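Bile salt hydrolase/transferase (Clostridium perfringens, PDB 2RLC) hydrolyses the amide bond of glycine- and taurine-conjugated bile salts, releasing free bile acids, and can also join bile acids to amines. Local coordinates at residues G16-I21 / Q276-M281; L75-L80 / L141-S146; N81-V86 / T173-F178. One frame throughout, in Å; residues are numbered along the deposited sequence.

Contact 1: G16-I21 / Q276-M281. With CHD (cholic acid), chain D.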
loop_
_atom_site.group_PDB
_atom_site.type_symbol
_atom_site.label_atom_id
_atom_site.label_comp_id
_atom_site.label_asym_id
_atom_site.label_seq_id
_atom_site.Cartn_x
_atom_site.Cartn_y
_atom_site.Cartn_z
ATOM N N GLY A 16 2.095 27.799 -7.338
ATOM C CA GLY A 16 2.362 27.939 -5.915
ATOM C C GLY A 16 2.871 26.679 -5.263
ATOM O O GLY A 16 3.313 25.747 -5.939
ATOM N N ARG A 17 2.792 26.655 -3.935
ATOM C CA ARG A 17 3.428 25.605 -3.159
ATOM C C ARG A 17 2.918 25.521 -1.732
ATOM O O ARG A 17 2.412 26.504 -1.178
ATOM C CB ARG A 17 4.948 25.827 -3.134
ATOM C CG ARG A 17 5.389 27.199 -2.589
ATOM C CD ARG A 17 5.714 27.162 -1.090
ATOM N NE ARG A 17 6.787 26.215 -0.792
ATOM C CZ ARG A 17 8.078 26.445 -1.014
ATOM N NH1 ARG A 17 8.477 27.601 -1.529
ATOM N NH2 ARG A 17 8.978 25.517 -0.714
ATOM N N ASN A 18 3.060 24.329 -1.161
ATOM C CA ASN A 18 3.047 24.127 0.278
ATOM C C ASN A 18 4.463 24.321 0.796
ATOM O O ASN A 18 5.415 23.785 0.220
ATOM C CB ASN A 18 2.613 22.699 0.613
ATOM C CG ASN A 18 1.110 22.507 0.566
ATOM O OD1 ASN A 18 0.342 23.466 0.542
ATOM N ND2 ASN A 18 0.685 21.249 0.576
HETATM N N MSE A 19 4.595 25.086 1.877
HETATM C CA MSE A 19 5.853 25.202 2.603
HETATM C C MSE A 19 5.794 24.268 3.801
HETATM O O MSE A 19 5.043 24.516 4.742
HETATM C CB MSE A 19 6.083 26.644 3.064
HETATM C CG MSE A 19 7.230 26.823 4.065
HETATM SE SE MSE A 19 8.953 26.353 3.299
HETATM C CE MSE A 19 9.057 27.752 1.967
ATOM N N ASP A 20 6.583 23.196 3.752
ATOM C CA ASP A 20 6.592 22.186 4.807
ATOM C C ASP A 20 7.903 22.229 5.585
ATOM O O ASP A 20 8.904 21.653 5.154
ATOM C CB ASP A 20 6.384 20.781 4.218
ATOM C CG ASP A 20 5.153 20.686 3.326
ATOM O OD1 ASP A 20 4.200 21.476 3.516
ATOM O OD2 ASP A 20 5.142 19.808 2.437
ATOM N N ILE A 21 7.893 22.922 6.723
ATOM C CA ILE A 21 9.080 23.049 7.588
ATOM C C ILE A 21 8.690 23.036 9.068
ATOM O O ILE A 21 7.525 23.245 9.406
ATOM C CB ILE A 21 9.913 24.323 7.277
ATOM C CG1 ILE A 21 9.024 25.572 7.290
ATOM C CG2 ILE A 21 10.671 24.175 5.950
ATOM C CD1 ILE A 21 9.763 26.868 7.022
ATOM N N GLN A 276 3.401 24.984 6.836
ATOM C CA GLN A 276 3.368 26.291 7.480
ATOM C C GLN A 276 2.496 27.261 6.709
ATOM O O GLN A 276 1.699 27.991 7.301
ATOM C CB GLN A 276 4.786 26.848 7.640
ATOM C CG GLN A 276 5.689 25.992 8.528
ATOM C CD GLN A 276 5.381 26.131 10.014
ATOM O OE1 GLN A 276 4.495 26.890 10.417
ATOM N NE2 GLN A 276 6.113 25.386 10.839
ATOM N N TYR A 277 2.653 27.264 5.387
ATOM C CA TYR A 277 1.799 28.057 4.515
ATOM C C TYR A 277 1.576 27.409 3.157
ATOM O O TYR A 277 2.328 26.521 2.735
ATOM C CB TYR A 277 2.314 29.505 4.374
ATOM C CG TYR A 277 3.543 29.713 3.510
ATOM C CD1 TYR A 277 3.438 29.834 2.117
ATOM C CD2 TYR A 277 4.805 29.844 4.086
ATOM C CE1 TYR A 277 4.564 30.046 1.325
ATOM C CE2 TYR A 277 5.935 30.063 3.301
ATOM C CZ TYR A 277 5.809 30.157 1.927
ATOM O OH TYR A 277 6.935 30.371 1.166
ATOM N N THR A 278 0.517 27.857 2.494
ATOM C CA THR A 278 0.235 27.486 1.121
ATOM C C THR A 278 0.070 28.764 0.316
ATOM O O THR A 278 -0.790 29.592 0.628
ATOM C CB THR A 278 -1.047 26.631 1.012
ATOM O OG1 THR A 278 -0.899 25.443 1.799
ATOM C CG2 THR A 278 -1.314 26.245 -0.442
ATOM N N SER A 279 0.902 28.927 -0.710
ATOM C CA SER A 279 0.809 30.083 -1.590
ATOM C C SER A 279 0.252 29.692 -2.947
ATOM O O SER A 279 0.460 28.574 -3.420
ATOM C CB SER A 279 2.168 30.765 -1.757
ATOM O OG SER A 279 3.115 29.903 -2.363
ATOM N N CYS A 280 -0.472 30.624 -3.550
ATOM C CA CYS A 280 -0.974 30.472 -4.905
ATOM C C CYS A 280 -0.869 31.802 -5.639
ATOM O O CYS A 280 -1.473 32.796 -5.236
ATOM C CB CYS A 280 -2.420 29.983 -4.894
ATOM S SG CYS A 280 -3.093 29.758 -6.547
HETATM N N MSE A 281 -0.094 31.812 -6.717
HETATM C CA MSE A 281 0.126 33.023 -7.489
HETATM C C MSE A 281 -0.705 33.021 -8.761
HETATM O O MSE A 281 -0.604 32.104 -9.579
HETATM C CB MSE A 281 1.609 33.171 -7.825
HETATM C CG MSE A 281 2.496 33.289 -6.598
HETATM SE SE MSE A 281 4.370 33.079 -7.032
HETATM C CE MSE A 281 4.640 31.284 -6.313
HETATM C C1 CHD D . 18.404 31.827 6.939
HETATM C C2 CHD D . 18.843 30.483 7.522
HETATM C C3 CHD D . 20.304 30.195 7.201
HETATM O O3 CHD D . 20.626 28.873 7.641
HETATM C C4 CHD D . 20.555 30.292 5.697
HETATM C C5 CHD D . 20.031 31.587 5.048
HETATM C C6 CHD D . 20.265 31.529 3.530
HETATM C C7 CHD D . 19.253 30.673 2.757
HETATM O O7 CHD D . 19.600 29.289 2.911
HETATM C C8 CHD D . 17.789 30.932 3.160
HETATM C C9 CHD D . 17.592 30.982 4.692
HETATM C C10 CHD D . 18.572 31.932 5.416
HETATM C C11 CHD D . 16.111 31.186 5.077
HETATM C C12 CHD D . 15.163 30.177 4.409
HETATM O O12 CHD D . 15.365 28.877 4.985
HETATM C C13 CHD D . 15.344 30.142 2.880
HETATM C C14 CHD D . 16.823 29.873 2.606
HETATM C C15 CHD D . 16.927 29.483 1.126
HETATM C C16 CHD D . 15.547 28.854 0.841
HETATM C C17 CHD D . 14.758 28.921 2.162
HETATM C C18 CHD D . 14.845 31.455 2.258
HETATM C C19 CHD D . 18.297 33.398 5.078
HETATM C C20 CHD D . 13.231 28.832 1.949
HETATM C C21 CHD D . 12.430 28.824 3.252
HETATM C C22 CHD D . 12.822 27.627 1.093
HETATM C C23 CHD D . 13.364 26.293 1.622
HETATM O O25 CHD D . 12.502 24.250 2.446
HETATM C C24 CHD D . 12.296 25.230 1.697
HETATM O O26 CHD D . 11.256 25.363 1.016
#
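Backbone hydrogen bonds pair R17 with S279 in both directions, S279 N reaching R17 O at 2.9 Å, and M19 N bonds Y277 O at 2.8 Å. At the non-hydrogen-bonded pair of N18 and T278 the side chains lie alongside, and T278 OG1 donates to N18 OD1 over 2.7 Å. Beyond the paired residues, Q276, bent at chi2 (-75°), reaches I21 O with NE2 at 2.9 Å, approaching from above the carbonyl plane.

These antiparallel neighbours are the central strands of one sheet of an Ntn-hydrolase, whose nucleophile is the first residue, here oxidised to a sulfonic acid. D20 N bonds that residue, and strand 3-7 flanks 13-21 on its other side.

Apolar and charged contacts gather on the face of R17, M19, Y277 and S279. M19 CB sits over the Y277 ring, 3.6 Å from its centroid, while CE lies over one face of the R17 guanidinium. The R17 chain, bent at chi2 (94°) and chi3 (59°), turns NE back to N18 O at 3.0 Å and brings NH2 within 2.9 Å of cholate O26. NH2 bonds G79 O, and D68 takes the salt bridge from NH1 and bonds from Y277 OH and S279 OG.

Contact 2: L75-L80 / L141-S146. With CHD (cholic acid), chain D.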
loop_
_atom_site.group_PDB
_atom_site.type_symbol
_atom_site.label_atom_id
_atom_site.label_comp_id
_atom_site.label_asym_id
_atom_site.label_seq_id
_atom_site.Cartn_x
_atom_site.Cartn_y
_atom_site.Cartn_z
ATOM N N LEU A 75 6.089 35.599 -14.477
ATOM C CA LEU A 75 7.012 34.499 -14.206
ATOM C C LEU A 75 7.025 34.173 -12.718
ATOM O O LEU A 75 7.162 35.064 -11.880
ATOM C CB LEU A 75 8.428 34.823 -14.694
ATOM C CG LEU A 75 9.495 33.734 -14.543
ATOM C CD1 LEU A 75 9.212 32.556 -15.469
ATOM C CD2 LEU A 75 10.882 34.298 -14.804
ATOM N N GLY A 76 6.872 32.889 -12.403
ATOM C CA GLY A 76 6.890 32.415 -11.025
ATOM C C GLY A 76 8.002 31.416 -10.775
ATOM O O GLY A 76 8.387 30.659 -11.667
ATOM N N CYS A 77 8.526 31.421 -9.553
ATOM C CA CYS A 77 9.567 30.486 -9.159
ATOM C C CYS A 77 9.386 30.096 -7.700
ATOM O O CYS A 77 9.063 30.939 -6.863
ATOM C CB CYS A 77 10.954 31.099 -9.377
ATOM S SG CYS A 77 12.329 29.990 -9.020
ATOM N N ALA A 78 9.577 28.813 -7.410
ATOM C CA ALA A 78 9.543 28.323 -6.035
ATOM C C ALA A 78 10.758 27.459 -5.753
ATOM O O ALA A 78 11.147 26.636 -6.582
ATOM C CB ALA A 78 8.254 27.541 -5.771
ATOM N N GLY A 79 11.358 27.661 -4.584
ATOM C CA GLY A 79 12.460 26.828 -4.121
ATOM C C GLY A 79 11.955 25.792 -3.134
ATOM O O GLY A 79 11.285 26.131 -2.154
ATOM N N LEU A 80 12.268 24.528 -3.405
ATOM C CA LEU A 80 11.831 23.414 -2.565
ATOM C C LEU A 80 13.036 22.608 -2.087
ATOM O O LEU A 80 14.050 22.529 -2.784
ATOM C CB LEU A 80 10.844 22.511 -3.323
ATOM C CG LEU A 80 9.414 22.996 -3.616
ATOM C CD1 LEU A 80 9.360 24.107 -4.665
ATOM C CD2 LEU A 80 8.541 21.830 -4.066
ATOM N N LEU A 141 18.479 22.776 -2.226
ATOM C CA LEU A 141 17.297 23.199 -2.977
ATOM C C LEU A 141 17.242 22.721 -4.423
ATOM O O LEU A 141 18.269 22.466 -5.056
ATOM C CB LEU A 141 17.188 24.730 -2.982
ATOM C CG LEU A 141 16.985 25.500 -1.677
ATOM C CD1 LEU A 141 17.149 26.988 -1.939
ATOM C CD2 LEU A 141 15.623 25.206 -1.065
ATOM N N HIS A 142 16.016 22.596 -4.919
ATOM C CA HIS A 142 15.737 22.583 -6.347
ATOM C C HIS A 142 14.539 23.495 -6.608
ATOM O O HIS A 142 13.802 23.845 -5.678
ATOM C CB HIS A 142 15.568 21.154 -6.896
ATOM C CG HIS A 142 14.345 20.432 -6.415
ATOM N ND1 HIS A 142 13.709 20.726 -5.227
ATOM C CD2 HIS A 142 13.669 19.387 -6.951
ATOM C CE1 HIS A 142 12.680 19.914 -5.067
ATOM N NE2 HIS A 142 12.634 19.090 -6.098
ATOM N N TRP A 143 14.366 23.914 -7.856
ATOM C CA TRP A 143 13.399 24.960 -8.169
ATOM C C TRP A 143 12.409 24.558 -9.243
ATOM O O TRP A 143 12.744 23.817 -10.170
ATOM C CB TRP A 143 14.114 26.248 -8.595
ATOM C CG TRP A 143 14.982 26.843 -7.526
ATOM C CD1 TRP A 143 14.645 27.843 -6.659
ATOM C CD2 TRP A 143 16.333 26.478 -7.213
ATOM N NE1 TRP A 143 15.700 28.121 -5.823
ATOM C CE2 TRP A 143 16.750 27.300 -6.140
ATOM C CE3 TRP A 143 17.234 25.541 -7.738
ATOM C CZ2 TRP A 143 18.030 27.210 -5.578
ATOM C CZ3 TRP A 143 18.505 25.449 -7.176
ATOM C CH2 TRP A 143 18.890 26.283 -6.108
HETATM N N MSE A 144 11.185 25.054 -9.103
HETATM C CA MSE A 144 10.190 24.959 -10.160
HETATM C C MSE A 144 9.895 26.359 -10.671
HETATM O O MSE A 144 9.666 27.283 -9.888
HETATM C CB MSE A 144 8.914 24.282 -9.661
HETATM C CG MSE A 144 7.896 24.018 -10.756
HETATM SE SE MSE A 144 6.431 22.909 -10.127
HETATM C CE MSE A 144 5.165 23.225 -11.561
ATOM N N ILE A 145 9.926 26.513 -11.990
ATOM C CA ILE A 145 9.690 27.804 -12.627
ATOM C C ILE A 145 8.532 27.643 -13.607
ATOM O O ILE A 145 8.456 26.646 -14.327
ATOM C CB ILE A 145 10.965 28.321 -13.354
ATOM C CG1 ILE A 145 12.148 28.394 -12.379
ATOM C CG2 ILE A 145 10.714 29.683 -13.993
ATOM C CD1 ILE A 145 13.509 28.515 -13.041
ATOM N N SER A 146 7.629 28.618 -13.617
ATOM C CA SER A 146 6.408 28.544 -14.412
ATOM C C SER A 146 5.971 29.942 -14.842
ATOM O O SER A 146 6.224 30.919 -14.137
ATOM C CB SER A 146 5.300 27.869 -13.597
ATOM O OG SER A 146 4.256 27.394 -14.428
HETATM C C1 CHD D . 18.404 31.827 6.939
HETATM C C2 CHD D . 18.843 30.483 7.522
HETATM C C3 CHD D . 20.304 30.195 7.201
HETATM O O3 CHD D . 20.626 28.873 7.641
HETATM C C4 CHD D . 20.555 30.292 5.697
HETATM C C5 CHD D . 20.031 31.587 5.048
HETATM C C6 CHD D . 20.265 31.529 3.530
HETATM C C7 CHD D . 19.253 30.673 2.757
HETATM O O7 CHD D . 19.600 29.289 2.911
HETATM C C8 CHD D . 17.789 30.932 3.160
HETATM C C9 CHD D . 17.592 30.982 4.692
HETATM C C10 CHD D . 18.572 31.932 5.416
HETATM C C11 CHD D . 16.111 31.186 5.077
HETATM C C12 CHD D . 15.163 30.177 4.409
HETATM O O12 CHD D . 15.365 28.877 4.985
HETATM C C13 CHD D . 15.344 30.142 2.880
HETATM C C14 CHD D . 16.823 29.873 2.606
HETATM C C15 CHD D . 16.927 29.483 1.126
HETATM C C16 CHD D . 15.547 28.854 0.841
HETATM C C17 CHD D . 14.758 28.921 2.162
HETATM C C18 CHD D . 14.845 31.455 2.258
HETATM C C19 CHD D . 18.297 33.398 5.078
HETATM C C20 CHD D . 13.231 28.832 1.949
HETATM C C21 CHD D . 12.430 28.824 3.252
HETATM C C22 CHD D . 12.822 27.627 1.093
HETATM C C23 CHD D . 13.364 26.293 1.622
HETATM O O25 CHD D . 12.502 24.250 2.446
HETATM C C24 CHD D . 12.296 25.230 1.697
HETATM O O26 CHD D . 11.256 25.363 1.016
#
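With CG set between its own N and carbonyl carbon (chi1 68°), the H142 ring swings back to L80, where ND1 donates to L80 O at 3.1 Å. W143, on the other face of the sheet, has CG anti to the carbonyl carbon (chi1 -62°), which lays CD1 3.5 Å from the CA of G79, a position without a side chain.

The H142 ND1 bond lies in the ring plane but comes from above the carbonyl plane. The same oxygen accepts H142 N at 2.9 Å, so one residue holds it by two donors. Next to that bond, L80 CB packs against H142 CE1.

Strands 76-81 and 141-146 run antiparallel, with hydrogen-bonded pairs at G76–S146, A78–M144 and L80–H142. On the face of C77 and W143, C77 SG touches I145 CG1 at 3.7 Å and meets the indole obliquely in a sulfur-aromatic contact. L75 CD1 extends this apolar patch to I145 CG2 at 3.6 Å, and helix 104-111 packs against it.

At the pocket end L141 CD1 lies 3.7 Å from the cholate carbon C16, and CD2 touches C23 on the cholate's own side chain. L141 thus gives the steroid an apolar surface here, while G79 O lies 3.3 Å from the carboxylate oxygen O26 of cholate, an arrangement consistent with placing the acyl end of a bile salt at the nucleophile.

Contact 3: N81-V86 / T173-F178. With GLY (glycine), chain E.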
loop_
_atom_site.group_PDB
_atom_site.type_symbol
_atom_site.label_atom_id
_atom_site.label_comp_id
_atom_site.label_asym_id
_atom_site.label_seq_id
_atom_site.Cartn_x
_atom_site.Cartn_y
_atom_site.Cartn_z
ATOM N N ASN A 81 12.919 22.019 -0.897
ATOM C CA ASN A 81 13.992 21.218 -0.306
ATOM C C ASN A 81 14.411 20.066 -1.219
ATOM O O ASN A 81 13.568 19.410 -1.830
ATOM C CB ASN A 81 13.572 20.686 1.070
ATOM C CG ASN A 81 14.753 20.215 1.904
ATOM O OD1 ASN A 81 15.799 20.865 1.950
ATOM N ND2 ASN A 81 14.585 19.081 2.578
ATOM N N PHE A 82 15.719 19.840 -1.315
ATOM C CA PHE A 82 16.272 18.829 -2.218
ATOM C C PHE A 82 17.542 18.214 -1.607
ATOM O O PHE A 82 18.651 18.453 -2.094
ATOM C CB PHE A 82 16.547 19.468 -3.588
ATOM C CG PHE A 82 16.867 18.486 -4.687
ATOM C CD1 PHE A 82 16.016 17.421 -4.972
ATOM C CD2 PHE A 82 18.003 18.664 -5.473
ATOM C CE1 PHE A 82 16.311 16.526 -6.003
ATOM C CE2 PHE A 82 18.307 17.775 -6.506
ATOM C CZ PHE A 82 17.460 16.705 -6.771
ATOM N N PRO A 83 17.382 17.419 -0.531
ATOM C CA PRO A 83 18.551 16.859 0.151
ATOM C C PRO A 83 19.169 15.656 -0.566
ATOM O O PRO A 83 18.507 15.008 -1.380
ATOM C CB PRO A 83 17.989 16.438 1.512
ATOM C CG PRO A 83 16.558 16.119 1.245
ATOM C CD PRO A 83 16.118 17.009 0.112
ATOM N N VAL A 84 20.443 15.390 -0.264
ATOM C CA VAL A 84 21.185 14.204 -0.737
ATOM C C VAL A 84 21.626 14.253 -2.203
ATOM O O VAL A 84 22.816 14.105 -2.497
ATOM C CB VAL A 84 20.444 12.862 -0.416
ATOM C CG1 VAL A 84 21.201 11.663 -0.981
ATOM C CG2 VAL A 84 20.244 12.704 1.089
ATOM N N TYR A 85 20.679 14.458 -3.117
ATOM C CA TYR A 85 20.965 14.382 -4.554
ATOM C C TYR A 85 21.513 15.678 -5.151
ATOM O O TYR A 85 22.029 15.676 -6.272
ATOM C CB TYR A 85 19.730 13.908 -5.330
ATOM C CG TYR A 85 19.325 12.489 -4.999
ATOM C CD1 TYR A 85 19.872 11.405 -5.687
ATOM C CD2 TYR A 85 18.400 12.228 -3.988
ATOM C CE1 TYR A 85 19.506 10.095 -5.378
ATOM C CE2 TYR A 85 18.028 10.928 -3.673
ATOM C CZ TYR A 85 18.580 9.867 -4.370
ATOM O OH TYR A 85 18.207 8.581 -4.053
ATOM N N VAL A 86 21.402 16.772 -4.405
ATOM C CA VAL A 86 21.925 18.066 -4.842
ATOM C C VAL A 86 23.449 18.121 -4.670
ATOM O O VAL A 86 24.012 17.413 -3.829
ATOM C CB VAL A 86 21.239 19.243 -4.092
ATOM C CG1 VAL A 86 21.859 19.462 -2.714
ATOM C CG2 VAL A 86 21.289 20.520 -4.921
ATOM N N THR A 173 7.969 17.862 -5.769
ATOM C CA THR A 173 8.112 17.724 -4.323
ATOM C C THR A 173 9.578 17.860 -3.926
ATOM O O THR A 173 10.169 18.924 -4.095
ATOM C CB THR A 173 7.482 16.421 -3.763
ATOM O OG1 THR A 173 8.058 15.280 -4.408
ATOM C CG2 THR A 173 5.958 16.415 -3.946
ATOM N N ASN A 174 10.162 16.786 -3.405
ATOM C CA ASN A 174 11.551 16.805 -2.973
ATOM C C ASN A 174 12.324 15.659 -3.623
ATOM O O ASN A 174 11.984 15.237 -4.730
ATOM C CB ASN A 174 11.629 16.757 -1.443
ATOM C CG ASN A 174 10.678 17.742 -0.774
ATOM O OD1 ASN A 174 9.658 17.350 -0.206
ATOM N ND2 ASN A 174 11.001 19.029 -0.859
ATOM N N SER A 175 13.361 15.170 -2.948
ATOM C CA SER A 175 14.174 14.060 -3.448
ATOM C C SER A 175 13.363 12.768 -3.613
ATOM O O SER A 175 12.384 12.559 -2.889
ATOM C CB SER A 175 15.370 13.833 -2.524
ATOM O OG SER A 175 16.172 14.996 -2.481
ATOM N N PRO A 176 13.766 11.889 -4.559
ATOM C CA PRO A 176 14.911 11.964 -5.478
ATOM C C PRO A 176 14.732 12.937 -6.652
ATOM O O PRO A 176 13.845 13.797 -6.627
ATOM C CB PRO A 176 15.041 10.520 -6.001
ATOM C CG PRO A 176 14.093 9.694 -5.175
ATOM C CD PRO A 176 13.026 10.632 -4.747
ATOM N N THR A 177 15.593 12.793 -7.660
ATOM C CA THR A 177 15.594 13.656 -8.846
ATOM C C THR A 177 14.263 13.614 -9.594
ATOM O O THR A 177 13.494 12.657 -9.459
ATOM C CB THR A 177 16.731 13.274 -9.820
ATOM O OG1 THR A 177 16.551 11.924 -10.268
ATOM C CG2 THR A 177 18.093 13.414 -9.151
ATOM N N PHE A 178 14.000 14.651 -10.384
ATOM C CA PHE A 178 12.723 14.791 -11.075
ATOM C C PHE A 178 12.390 13.602 -11.972
ATOM O O PHE A 178 11.256 13.117 -11.964
ATOM C CB PHE A 178 12.666 16.099 -11.871
ATOM C CG PHE A 178 11.332 16.351 -12.515
ATOM C CD1 PHE A 178 10.219 16.670 -11.739
ATOM C CD2 PHE A 178 11.185 16.258 -13.894
ATOM C CE1 PHE A 178 8.986 16.894 -12.327
ATOM C CE2 PHE A 178 9.954 16.486 -14.495
ATOM C CZ PHE A 178 8.853 16.803 -13.711
HETATM N N GLY E . 9.683 18.288 2.979
HETATM C CA GLY E . 11.111 18.361 2.733
HETATM C C GLY E . 11.784 17.026 2.924
HETATM O O GLY E . 11.491 16.346 3.932
HETATM O OXT GLY E . 12.609 16.656 2.062
#
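S175 reaches P83 through its hydroxyl: OG donates to P83 O over 2.6 Å, in the carbonyl plane and on a lone pair. OG stands opposite the carbonyl carbon of S175 (chi1 -61°), which also leaves it 3.3 Å from P83 CD, and the P83 carbonyl takes a second bond from Y85 N. Two donors from different segments thus hold this turn of the chain.

Y85 leans on the same serine and on the proline after it. S175 CB lies at the edge of the Y85 ring, 3.7 Å from CD2, whereas P176 CB comes over a face, 4.2 Å from the ring centroid, in a CH-pi contact. The peptide bond before P176 is cis, and T177 then takes the N-cap position of helix 178-185. These two loops, which follow strands 76-81 and 171-172 of the Ntn-hydrolase fold, supply N81 and N174 to the glycine site, and L209 of a second subunit packs on P83, Y85 and P176.

N174 joins this framework to the product. Its ND2 donates to N81 O at 2.8 Å, almost in the plane of its own amide, while OD1 makes a weak 3.3 Å bond to the bound glycine N and accepts from R227 and from the amino group of the modified first residue. N81 ND2 reaches the glycine OXT, also weakly, at 3.2 Å; N81 is a known taurine-binding residue.

Overall arrangement
From the N terminus, strand 13-21 enters contact 1 and waits until strand 274-282 returns to close the longest loop, within which the other two contacts are nested. Strand 76-81 begins contact 2 and runs straight into the loop of contact 3. Residues 141-146 then close contact 2 before 173-178 closes contact 3, so these two cross. Contact 1 belongs to the sheet whose strand 3-7 follows the first residue; contact 2 lies in the other large antiparallel sheet, and the two meet through R17. Contact 3 joins the segment leaving strand 76-81 to the loop between strand 171-172 and helix 178-185, touching contact 2 around H142, while its centre stands about 17 Å from that of contact 1.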